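Local coordinates for isomerase/lactonizing enzyme (Agrobacterium tumefaciens, PDB 1RVK), which is of unknown function but, as an enolase-superfamily protein with bound magnesium, probably abstracts a proton beside a carboxylate in an isomerase- or lactonizing-type reaction, at residues Arg9-Thr14 / Phe373-Asn378; Thr214-Leu219 / Glu233-Gln238; Asn284-Gly287 / Pro291-Lys294. All coordinates share one frame; numbering follows the deposited sequence.

Contact 1 of 3, residues Arg9-Thr14 / Phe373-Asn378; sequences RVFRTT and FTFIDN
Ile376 sets its CG1 squarely over one face of the Phe11 ring in a CH-pi contact. Ile376 CG1 is 3.9 Å from the Phe11 ring centroid and only 1° off the normal, so it lies at nearly equal distance from all six ring carbons. The Phe11 torsion (chi1 61°) places CG between backbone N and carbonyl carbon and turns this face to the helix. Purely apolar touches surround it. The other branch of Ile376 reaches the ring margin, with CG2 3.6 Å from Phe11 CD1, while Phe11 CD2 approaches the edge of the Phe375 ring at 4.3 Å from Phe375 CE1. A third kind of contact sets ring against carbonyl: Phe375 CE1 is 3.6 Å from Arg12 O, which meets the ring obliquely. Strand 9-14 and helix 373-378 run almost at right angles (97°), their axes 7.6 Å apart. Tyr345, edge-to-face with Phe11, and Phe51 extend the cluster, and farther along the chain Asn379 and Val381 make backbone hydrogen bonds to Arg12 and Val10. Between the two segments themselves, dispersion and shape do the holding: a C-terminal helix is seated on the N-terminal sheet by one buried aromatic-aliphatic pair with Phe375 beside it.

Contact 2 of 3, residues Thr214-Leu219 / Glu233-Gln238; sequences TDALAL and EPMDEQ
Ala216 turns its methyl from helix 213-224 toward the loop after strand 230-232, where it meets two consecutive side chains, those of Pro234 and Met235. Met235, present as selenomethionine, comes closest: its CG is 3.5 Å from Ala216 CB. The first torsion (chi1 -54°) puts CG anti to the carbonyl carbon and beside the backbone N, which brings this methylene up to the methyl. The chain then runs extended through chi2 and bends at chi3 (-63°). The selenium is still beside the alanine, with Met235 SE 3.9 Å from Ala216 CB, whereas CE swings off away from it; the side chain thus passes alongside the methyl and does not end on it. Pro234 joins from its own CB, 4.2 Å from Ala216 CB, and its CA is the nearest to that of Ala216, at 5.9 Å, a close approach consistent with the small alanine side chain.

All three residues are buried and the contact is wholly apolar. Further groups close round it: Leu246 of helix 240-249 touches Met235, Tyr243 packs on Pro234 and bonds through its hydroxyl to Met235 O, and Pro234 has a backbone hydrogen bond with Tyr211. Farther along the loop, Asp236 OD2 accepts from Gln238 N at 2.9 Å, on the anti side of the carboxylate and 26° out of its plane, forming an Asx turn.

The preceding strand ends in the magnesium ligand Glu232, and the Pro234 side chain lies about 9 Å from the metal. Helix 213-224 links the parallel neighbouring strands 202-206 and 230-232, a beta-alpha-beta crossover of the TIM barrel, here near the strand ends that carry the metal ligands of an enolase-superfamily active site.

Contact 3 of 3, residues Asn284-Gly287 / Pro291-Lys294; sequences NDVG and PALK
Pro291 packs its ring against the end of the short, weakly bonded helix 283-286, meeting Val286 and Gly287. From the base of the ring outward, Pro291 CB is 3.4 Å from Val286 O and 4.0 Å from Val286 CG2, so it touches both carbonyl and side chain. Pro291 CG comes closest: it lies 3.1 Å from Val286 O, a tight approach, and 3.5 Å from Gly287 C. Pro291 CD, where the ring turns back to its own N, is near Gly287 O at 3.8 Å. Val286 replies with a single branch. With CG1 anti to the carbonyl carbon (chi1 -57°), Val286 CG2 falls between the backbone N and the carbonyl carbon, 3.6 Å from Ala292 N and 4.1 Å from Ala292 CB. Val286 O is buried here without a hydrogen-bonding partner in the model, its surroundings on this side being proline methylenes. Gly287 has positive phi (93°), which takes the chain out of helical geometry before the next helix. The result is a compact turn between strand 278-281 and helix 289-301 of the barrel: Trp82 of helix 78-89 covers Pro291 and bonds to Gly287 O, while Arg267 of helix 263-272 packs on Val286.

Overall arrangement
Contacts 2 and 3 both belong to the TIM-barrel domain and come in series along the chain, their centres 24 Å apart and their nearest atoms about 7 Å apart. Each involves chain leaving a barrel strand, 230-232 for contact 2 and 278-281 for contact 3; the Pro234 side chain is about 9 Å and the Val286 side chain about 13 Å from the magnesium ion. Contact 1 spans them both in sequence, pairing strand 3-15 of the N-terminal sheet with helix 373-378 near the C-terminus. Its centre is 41 Å from that of contact 2, on the opposite side of the chain's centre, and 28 Å from that of contact 3. The chain ends are thus joined at a distance from contacts 2 and 3.

Contact 1 of 3, residues Arg9-Thr14 / Phe373-Asn378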
ATOM      1  N   ARG A   9       1.265 -20.856  -6.544  1.00 15.20           N
ATOM      2  CA  ARG A   9       0.270 -21.178  -7.556  1.00 15.87           C
ATOM      3  C   ARG A   9      -0.020 -19.913  -8.343  1.00 15.48           C
ATOM      4  O   ARG A   9      -0.482 -18.915  -7.786  1.00 16.60           O
ATOM      5  CB  ARG A   9      -1.017 -21.694  -6.901  1.00 18.16           C
ATOM      6  CG  ARG A   9      -0.859 -23.033  -6.196  1.00 18.17           C
ATOM      7  CD  ARG A   9      -2.147 -23.455  -5.508  1.00 22.48           C
ATOM      8  NE  ARG A   9      -2.079 -24.832  -5.024  1.00 25.25           N
ATOM      9  CZ  ARG A   9      -1.261 -25.255  -4.065  1.00 27.53           C
ATOM     10  NH1 ARG A   9      -0.433 -24.407  -3.468  1.00 27.30           N
ATOM     11  NH2 ARG A   9      -1.267 -26.532  -3.704  1.00 28.08           N
ATOM     12  N   VAL A  10       0.276 -19.951  -9.637  1.00 15.70           N
ATOM     13  CA  VAL A  10       0.035 -18.808 -10.501  1.00 15.43           C
ATOM     14  C   VAL A  10      -1.268 -19.042 -11.250  1.00 15.63           C
ATOM     15  O   VAL A  10      -1.505 -20.128 -11.784  1.00 15.89           O
ATOM     16  CB  VAL A  10       1.187 -18.619 -11.513  1.00 15.56           C
ATOM     17  CG1 VAL A  10       0.959 -17.360 -12.340  1.00 18.15           C
ATOM     18  CG2 VAL A  10       2.513 -18.527 -10.771  1.00 16.38           C
ATOM     19  N   PHE A  11      -2.118 -18.022 -11.276  1.00 15.60           N
ATOM     20  CA  PHE A  11      -3.400 -18.122 -11.955  1.00 16.18           C
ATOM     21  C   PHE A  11      -3.707 -16.813 -12.665  1.00 17.89           C
ATOM     22  O   PHE A  11      -3.007 -15.817 -12.472  1.00 16.74           O
ATOM     23  CB  PHE A  11      -4.510 -18.429 -10.949  1.00 16.77           C
ATOM     24  CG  PHE A  11      -4.678 -17.374  -9.891  1.00 17.53           C
ATOM     25  CD1 PHE A  11      -3.818 -17.320  -8.799  1.00 17.73           C
ATOM     26  CD2 PHE A  11      -5.688 -16.420 -10.000  1.00 16.48           C
ATOM     27  CE1 PHE A  11      -3.961 -16.330  -7.824  1.00 17.63           C
ATOM     28  CE2 PHE A  11      -5.841 -15.426  -9.034  1.00 17.80           C
ATOM     29  CZ  PHE A  11      -4.975 -15.381  -7.943  1.00 17.65           C
ATOM     30  N   ARG A  12      -4.758 -16.817 -13.482  1.00 17.73           N
ATOM     31  CA  ARG A  12      -5.151 -15.624 -14.225  1.00 19.53           C
ATOM     32  C   ARG A  12      -6.366 -14.941 -13.598  1.00 19.00           C
ATOM     33  O   ARG A  12      -7.382 -15.581 -13.340  1.00 17.84           O
ATOM     34  CB  ARG A  12      -5.496 -15.988 -15.674  1.00 22.20           C
ATOM     35  CG  ARG A  12      -4.546 -16.976 -16.334  1.00 26.59           C
ATOM     36  CD  ARG A  12      -5.199 -17.612 -17.563  1.00 31.27           C
ATOM     37  NE  ARG A  12      -4.517 -18.836 -17.984  1.00 34.46           N
ATOM     38  CZ  ARG A  12      -3.295 -18.871 -18.509  1.00 35.38           C
ATOM     39  NH1 ARG A  12      -2.613 -17.747 -18.683  1.00 36.99           N
ATOM     40  NH2 ARG A  12      -2.751 -20.031 -18.854  1.00 37.37           N
ATOM     41  N   THR A  13      -6.248 -13.640 -13.354  1.00 17.90           N
ATOM     42  CA  THR A  13      -7.348 -12.861 -12.803  1.00 17.87           C
ATOM     43  C   THR A  13      -7.806 -11.909 -13.912  1.00 18.14           C
ATOM     44  O   THR A  13      -6.987 -11.398 -14.677  1.00 19.41           O
ATOM     45  CB  THR A  13      -6.909 -12.044 -11.561  1.00 18.15           C
ATOM     46  OG1 THR A  13      -8.026 -11.302 -11.059  1.00 18.98           O
ATOM     47  CG2 THR A  13      -5.790 -11.074 -11.914  1.00 20.75           C
ATOM     48  N   THR A  14      -9.111 -11.693 -14.011  1.00 17.24           N
ATOM     49  CA  THR A  14      -9.664 -10.805 -15.028  1.00 16.71           C
ATOM     50  C   THR A  14      -9.837  -9.425 -14.415  1.00 16.59           C
ATOM     51  O   THR A  14     -10.537  -9.267 -13.419  1.00 17.48           O
ATOM     52  CB  THR A  14     -11.018 -11.318 -15.526  1.00 18.45           C
ATOM     53  OG1 THR A  14     -10.842 -12.617 -16.103  1.00 17.55           O
ATOM     54  CG2 THR A  14     -11.598 -10.373 -16.566  1.00 18.17           C
ATOM     55  N   PHE A 373     -10.599 -20.664  -3.741  1.00 18.51           N
ATOM     56  CA  PHE A 373      -9.637 -21.656  -4.216  1.00 19.50           C
ATOM     57  C   PHE A 373     -10.086 -22.362  -5.490  1.00 20.05           C
ATOM     58  O   PHE A 373      -9.258 -22.747  -6.319  1.00 18.93           O
ATOM     59  CB  PHE A 373      -9.354 -22.687  -3.122  1.00 19.09           C
ATOM     60  CG  PHE A 373      -8.701 -22.105  -1.901  1.00 20.46           C
ATOM     61  CD1 PHE A 373      -9.468 -21.670  -0.825  1.00 19.77           C
ATOM     62  CD2 PHE A 373      -7.319 -21.962  -1.840  1.00 21.04           C
ATOM     63  CE1 PHE A 373      -8.869 -21.100   0.296  1.00 20.91           C
ATOM     64  CE2 PHE A 373      -6.709 -21.392  -0.724  1.00 20.97           C
ATOM     65  CZ  PHE A 373      -7.487 -20.960   0.346  1.00 21.52           C
ATOM     66  N   THR A 374     -11.395 -22.527  -5.647  1.00 20.91           N
ATOM     67  CA  THR A 374     -11.933 -23.182  -6.834  1.00 22.30           C
ATOM     68  C   THR A 374     -11.651 -22.347  -8.079  1.00 21.18           C
ATOM     69  O   THR A 374     -11.269 -22.884  -9.117  1.00 20.81           O
ATOM     70  CB  THR A 374     -13.452 -23.402  -6.707  1.00 22.68           C
ATOM     71  OG1 THR A 374     -13.712 -24.262  -5.591  1.00 24.77           O
ATOM     72  CG2 THR A 374     -14.006 -24.036  -7.971  1.00 24.23           C
ATOM     73  N   PHE A 375     -11.833 -21.034  -7.973  1.00 20.17           N
ATOM     74  CA  PHE A 375     -11.576 -20.148  -9.103  1.00 19.24           C
ATOM     75  C   PHE A 375     -10.100 -20.206  -9.487  1.00 18.39           C
ATOM     76  O   PHE A 375      -9.753 -20.284 -10.668  1.00 17.06           O
ATOM     77  CB  PHE A 375     -11.966 -18.706  -8.757  1.00 19.72           C
ATOM     78  CG  PHE A 375     -11.578 -17.702  -9.810  1.00 19.91           C
ATOM     79  CD1 PHE A 375     -10.293 -17.172  -9.848  1.00 19.77           C
ATOM     80  CD2 PHE A 375     -12.488 -17.317 -10.791  1.00 21.27           C
ATOM     81  CE1 PHE A 375      -9.917 -16.275 -10.849  1.00 21.90           C
ATOM     82  CE2 PHE A 375     -12.122 -16.421 -11.796  1.00 21.59           C
ATOM     83  CZ  PHE A 375     -10.834 -15.898 -11.825  1.00 21.33           C
ATOM     84  N   ILE A 376      -9.232 -20.170  -8.485  1.00 18.93           N
ATOM     85  CA  ILE A 376      -7.803 -20.215  -8.735  1.00 19.88           C
ATOM     86  C   ILE A 376      -7.423 -21.521  -9.429  1.00 22.15           C
ATOM     87  O   ILE A 376      -6.627 -21.531 -10.366  1.00 21.60           O
ATOM     88  CB  ILE A 376      -7.017 -20.056  -7.420  1.00 19.50           C
ATOM     89  CG1 ILE A 376      -7.247 -18.645  -6.867  1.00 19.35           C
ATOM     90  CG2 ILE A 376      -5.538 -20.313  -7.655  1.00 18.57           C
ATOM     91  CD1 ILE A 376      -6.669 -18.405  -5.482  1.00 18.10           C
ATOM     92  N   ASP A 377      -8.009 -22.623  -8.980  1.00 23.49           N
ATOM     93  CA  ASP A 377      -7.713 -23.913  -9.583  1.00 25.65           C
ATOM     94  C   ASP A 377      -8.198 -23.977 -11.032  1.00 24.87           C
ATOM     95  O   ASP A 377      -7.555 -24.585 -11.884  1.00 25.12           O
ATOM     96  CB  ASP A 377      -8.360 -25.034  -8.769  1.00 28.64           C
ATOM     97  CG  ASP A 377      -7.994 -26.408  -9.286  1.00 33.02           C
ATOM     98  OD1 ASP A 377      -6.784 -26.710  -9.355  1.00 36.63           O
ATOM     99  OD2 ASP A 377      -8.914 -27.184  -9.622  1.00 35.16           O
ATOM    100  N   ASN A 378      -9.330 -23.339 -11.311  1.00 24.44           N
ATOM    101  CA  ASN A 378      -9.899 -23.337 -12.659  1.00 23.18           C
ATOM    102  C   ASN A 378      -9.215 -22.366 -13.615  1.00 22.80           C
ATOM    103  O   ASN A 378      -9.471 -22.392 -14.820  1.00 21.78           O
ATOM    104  CB  ASN A 378     -11.391 -22.999 -12.593  1.00 24.60           C
ATOM    105  CG  ASN A 378     -12.223 -24.139 -12.044  1.00 27.26           C
ATOM    106  OD1 ASN A 378     -13.371 -23.947 -11.637  1.00 27.99           O
ATOM    107  ND2 ASN A 378     -11.654 -25.339 -12.042  1.00 27.64           N
TER

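Contact 2 of 3, residues Thr214-Leu219 / Glu233-Gln238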
ATOM      1  N   THR A 214      13.062  22.950  -6.686  1.00 13.41           N
ATOM      2  CA  THR A 214      12.343  24.165  -7.067  1.00 14.64           C
ATOM      3  C   THR A 214      10.887  23.904  -7.456  1.00 14.23           C
ATOM      4  O   THR A 214      10.003  24.678  -7.087  1.00 14.39           O
ATOM      5  CB  THR A 214      13.053  24.922  -8.223  1.00 14.94           C
ATOM      6  OG1 THR A 214      13.290  24.032  -9.320  1.00 15.85           O
ATOM      7  CG2 THR A 214      14.377  25.501  -7.739  1.00 17.33           C
ATOM      8  N   ASP A 215      10.630  22.824  -8.188  1.00 13.89           N
ATOM      9  CA  ASP A 215       9.256  22.505  -8.582  1.00 13.45           C
ATOM     10  C   ASP A 215       8.424  22.043  -7.383  1.00 12.50           C
ATOM     11  O   ASP A 215       7.257  22.407  -7.253  1.00 12.53           O
ATOM     12  CB  ASP A 215       9.226  21.428  -9.679  1.00 14.36           C
ATOM     13  CG  ASP A 215       9.476  21.997 -11.074  1.00 18.15           C
ATOM     14  OD1 ASP A 215       9.289  23.218 -11.273  1.00 18.23           O
ATOM     15  OD2 ASP A 215       9.842  21.217 -11.979  1.00 19.40           O
ATOM     16  N   ALA A 216       9.020  21.242  -6.507  1.00 12.20           N
ATOM     17  CA  ALA A 216       8.307  20.764  -5.329  1.00 11.79           C
ATOM     18  C   ALA A 216       7.945  21.926  -4.405  1.00 12.15           C
ATOM     19  O   ALA A 216       6.888  21.915  -3.774  1.00 11.69           O
ATOM     20  CB  ALA A 216       9.155  19.738  -4.576  1.00 12.28           C
ATOM     21  N   LEU A 217       8.823  22.924  -4.318  1.00 13.09           N
ATOM     22  CA  LEU A 217       8.563  24.087  -3.474  1.00 14.85           C
ATOM     23  C   LEU A 217       7.375  24.868  -4.044  1.00 14.46           C
ATOM     24  O   LEU A 217       6.509  25.333  -3.303  1.00 14.61           O
ATOM     25  CB  LEU A 217       9.799  24.997  -3.416  1.00 15.52           C
ATOM     26  CG  LEU A 217       9.645  26.292  -2.606  1.00 16.09           C
ATOM     27  CD1 LEU A 217       9.449  25.951  -1.134  1.00 17.22           C
ATOM     28  CD2 LEU A 217      10.876  27.174  -2.780  1.00 16.06           C
ATOM     29  N   ALA A 218       7.340  24.999  -5.365  1.00 15.49           N
ATOM     30  CA  ALA A 218       6.256  25.712  -6.034  1.00 13.96           C
ATOM     31  C   ALA A 218       4.943  24.961  -5.828  1.00 14.88           C
ATOM     32  O   ALA A 218       3.890  25.565  -5.609  1.00 13.10           O
ATOM     33  CB  ALA A 218       6.556  25.845  -7.518  1.00 17.35           C
ATOM     34  N   LEU A 219       5.006  23.638  -5.908  1.00 14.27           N
ATOM     35  CA  LEU A 219       3.819  22.818  -5.713  1.00 14.59           C
ATOM     36  C   LEU A 219       3.331  22.963  -4.269  1.00 14.41           C
ATOM     37  O   LEU A 219       2.157  23.246  -4.022  1.00 14.74           O
ATOM     38  CB  LEU A 219       4.145  21.352  -6.028  1.00 15.14           C
ATOM     39  CG  LEU A 219       3.048  20.284  -5.921  1.00 18.64           C
ATOM     40  CD1 LEU A 219       2.744  19.999  -4.471  1.00 23.99           C
ATOM     41  CD2 LEU A 219       1.798  20.736  -6.656  1.00 19.46           C
ATOM     42  N   GLU A 233       5.571  12.395  -1.205  1.00 11.55           N
ATOM     43  CA  GLU A 233       6.641  12.049  -2.145  1.00 11.21           C
ATOM     44  C   GLU A 233       6.706  12.910  -3.407  1.00 11.02           C
ATOM     45  O   GLU A 233       6.550  12.414  -4.518  1.00 10.65           O
ATOM     46  CB  GLU A 233       6.501  10.564  -2.528  1.00 11.98           C
ATOM     47  CG  GLU A 233       7.692   9.974  -3.276  1.00 12.91           C
ATOM     48  CD  GLU A 233       7.624   8.454  -3.414  1.00 14.32           C
ATOM     49  OE1 GLU A 233       8.594   7.870  -3.942  1.00 13.68           O
ATOM     50  OE2 GLU A 233       6.611   7.841  -3.004  1.00 12.76           O
ATOM     51  N   PRO A 234       6.957  14.219  -3.254  1.00 10.66           N
ATOM     52  CA  PRO A 234       7.026  15.051  -4.458  1.00 10.81           C
ATOM     53  C   PRO A 234       8.421  15.073  -5.082  1.00 11.91           C
ATOM     54  O   PRO A 234       8.612  15.630  -6.161  1.00 13.05           O
ATOM     55  CB  PRO A 234       6.604  16.420  -3.943  1.00 10.68           C
ATOM     56  CG  PRO A 234       7.242  16.447  -2.587  1.00 11.58           C
ATOM     57  CD  PRO A 234       6.949  15.051  -2.036  1.00  9.36           C
HETATM   58  N   MSE A 235       9.394  14.475  -4.398  1.00 10.35           N
HETATM   59  CA  MSE A 235      10.772  14.447  -4.893  1.00 11.51           C
HETATM   60  C   MSE A 235      11.361  13.045  -4.753  1.00 10.84           C
HETATM   61  O   MSE A 235      10.803  12.202  -4.061  1.00 10.73           O
HETATM   62  CB  MSE A 235      11.638  15.439  -4.105  1.00 10.88           C
HETATM   63  CG  MSE A 235      11.100  16.870  -4.065  1.00 12.21           C
HETATM   64 SE   MSE A 235      12.169  18.015  -2.901  1.00 15.87          SE
HETATM   65  CE  MSE A 235      11.845  17.083  -1.236  1.00 19.17           C
ATOM     66  N   ASP A 236      12.490  12.802  -5.412  1.00 10.98           N
ATOM     67  CA  ASP A 236      13.140  11.497  -5.341  1.00 11.46           C
ATOM     68  C   ASP A 236      13.506  11.204  -3.887  1.00 11.78           C
ATOM     69  O   ASP A 236      14.368  11.869  -3.306  1.00 11.60           O
ATOM     70  CB  ASP A 236      14.391  11.490  -6.231  1.00 11.35           C
ATOM     71  CG  ASP A 236      14.957  10.096  -6.436  1.00 13.98           C
ATOM     72  OD1 ASP A 236      15.470   9.816  -7.544  1.00 14.80           O
ATOM     73  OD2 ASP A 236      14.897   9.283  -5.492  1.00 12.10           O
ATOM     74  N   GLU A 237      12.849  10.207  -3.300  1.00 12.17           N
ATOM     75  CA  GLU A 237      13.092   9.857  -1.902  1.00 11.42           C
ATOM     76  C   GLU A 237      14.492   9.359  -1.574  1.00 13.06           C
ATOM     77  O   GLU A 237      14.818   9.148  -0.407  1.00 11.06           O
ATOM     78  CB  GLU A 237      12.054   8.840  -1.431  1.00 14.34           C
ATOM     79  CG  GLU A 237      10.691   9.460  -1.204  1.00 15.63           C
ATOM     80  CD  GLU A 237       9.692   8.481  -0.632  1.00 15.70           C
ATOM     81  OE1 GLU A 237       8.586   8.921  -0.248  1.00 17.09           O
ATOM     82  OE2 GLU A 237      10.013   7.278  -0.567  1.00 18.76           O
ATOM     83  N   GLN A 238      15.319   9.167  -2.593  1.00 12.47           N
ATOM     84  CA  GLN A 238      16.683   8.726  -2.350  1.00 12.68           C
ATOM     85  C   GLN A 238      17.485   9.908  -1.804  1.00 12.21           C
ATOM     86  O   GLN A 238      18.581   9.736  -1.270  1.00 14.15           O
ATOM     87  CB  GLN A 238      17.294   8.180  -3.644  1.00 13.64           C
ATOM     88  CG  GLN A 238      16.668   6.852  -4.065  1.00 13.31           C
ATOM     89  CD  GLN A 238      17.060   6.416  -5.465  1.00 17.22           C
ATOM     90  OE1 GLN A 238      16.718   7.074  -6.455  1.00 17.40           O
ATOM     91  NE2 GLN A 238      17.775   5.299  -5.559  1.00 12.56           N
TER

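Contact 3 of 3, residues Asn284-Gly287 / Pro291-Lys294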
ATOM      1  N   ASN A 284       4.332  -3.809   1.787  1.00 14.22           N
ATOM      2  CA  ASN A 284       5.171  -4.104   0.629  1.00 14.44           C
ATOM      3  C   ASN A 284       6.443  -3.270   0.592  1.00 15.94           C
ATOM      4  O   ASN A 284       7.450  -3.684   0.015  1.00 16.83           O
ATOM      5  CB  ASN A 284       4.400  -3.884  -0.677  1.00 15.14           C
ATOM      6  CG  ASN A 284       3.509  -5.050  -1.022  1.00 18.18           C
ATOM      7  OD1 ASN A 284       3.598  -6.109  -0.406  1.00 17.32           O
ATOM      8  ND2 ASN A 284       2.653  -4.870  -2.022  1.00 19.32           N
ATOM      9  N   ASP A 285       6.398  -2.098   1.216  1.00 14.17           N
ATOM     10  CA  ASP A 285       7.541  -1.205   1.208  1.00 14.75           C
ATOM     11  C   ASP A 285       8.647  -1.532   2.199  1.00 14.01           C
ATOM     12  O   ASP A 285       9.817  -1.256   1.929  1.00 14.70           O
ATOM     13  CB  ASP A 285       7.067   0.229   1.431  1.00 16.72           C
ATOM     14  CG  ASP A 285       6.034   0.657   0.411  1.00 19.19           C
ATOM     15  OD1 ASP A 285       6.372   0.728  -0.793  1.00 19.47           O
ATOM     16  OD2 ASP A 285       4.882   0.908   0.814  1.00 20.04           O
ATOM     17  N   VAL A 286       8.297  -2.119   3.337  1.00 12.39           N
ATOM     18  CA  VAL A 286       9.320  -2.428   4.332  1.00 12.17           C
ATOM     19  C   VAL A 286       9.566  -3.911   4.555  1.00 12.65           C
ATOM     20  O   VAL A 286      10.301  -4.290   5.467  1.00 12.79           O
ATOM     21  CB  VAL A 286       9.005  -1.753   5.682  1.00 13.20           C
ATOM     22  CG1 VAL A 286       8.880  -0.244   5.482  1.00 14.82           C
ATOM     23  CG2 VAL A 286       7.731  -2.330   6.278  1.00 14.75           C
ATOM     24  N   GLY A 287       8.950  -4.751   3.729  1.00 12.79           N
ATOM     25  CA  GLY A 287       9.184  -6.179   3.847  1.00 11.03           C
ATOM     26  C   GLY A 287       8.262  -7.018   4.705  1.00 11.75           C
ATOM     27  O   GLY A 287       8.684  -8.052   5.221  1.00 12.69           O
ATOM     28  N   PRO A 291       7.969  -5.947   9.982  1.00 11.74           N
ATOM     29  CA  PRO A 291       8.694  -4.669   9.981  1.00 10.98           C
ATOM     30  C   PRO A 291       7.766  -3.452   9.924  1.00 12.30           C
ATOM     31  O   PRO A 291       8.131  -2.367  10.377  1.00 10.52           O
ATOM     32  CB  PRO A 291       9.607  -4.786   8.755  1.00 11.09           C
ATOM     33  CG  PRO A 291       8.855  -5.725   7.852  1.00 11.46           C
ATOM     34  CD  PRO A 291       8.349  -6.765   8.818  1.00 10.66           C
ATOM     35  N   ALA A 292       6.566  -3.623   9.376  1.00 11.65           N
ATOM     36  CA  ALA A 292       5.623  -2.506   9.311  1.00 11.92           C
ATOM     37  C   ALA A 292       5.236  -2.128  10.738  1.00 12.96           C
ATOM     38  O   ALA A 292       5.160  -0.948  11.083  1.00 13.11           O
ATOM     39  CB  ALA A 292       4.380  -2.898   8.510  1.00 13.26           C
ATOM     40  N   LEU A 293       4.993  -3.133  11.572  1.00 10.93           N
ATOM     41  CA  LEU A 293       4.637  -2.875  12.960  1.00 12.09           C
ATOM     42  C   LEU A 293       5.788  -2.162  13.659  1.00 11.90           C
ATOM     43  O   LEU A 293       5.564  -1.265  14.469  1.00 11.29           O
ATOM     44  CB  LEU A 293       4.302  -4.184  13.687  1.00 15.19           C
ATOM     45  CG  LEU A 293       2.877  -4.728  13.503  1.00 18.56           C
ATOM     46  CD1 LEU A 293       1.885  -3.821  14.211  1.00 19.86           C
ATOM     47  CD2 LEU A 293       2.531  -4.812  12.038  1.00 23.01           C
ATOM     48  N   LYS A 294       7.021  -2.551  13.343  1.00 11.37           N
ATOM     49  CA  LYS A 294       8.175  -1.898  13.954  1.00 11.83           C
ATOM     50  C   LYS A 294       8.208  -0.419  13.587  1.00 11.71           C
ATOM     51  O   LYS A 294       8.517   0.424  14.428  1.00 12.04           O
ATOM     52  CB  LYS A 294       9.478  -2.572  13.514  1.00 12.14           C
ATOM     53  CG  LYS A 294       9.634  -3.985  14.049  1.00 13.91           C
ATOM     54  CD  LYS A 294      10.937  -4.601  13.602  1.00 18.50           C
ATOM     55  CE  LYS A 294      11.084  -6.010  14.170  1.00 20.05           C
ATOM     56  NZ  LYS A 294      12.313  -6.662  13.663  1.00 23.99           N
TER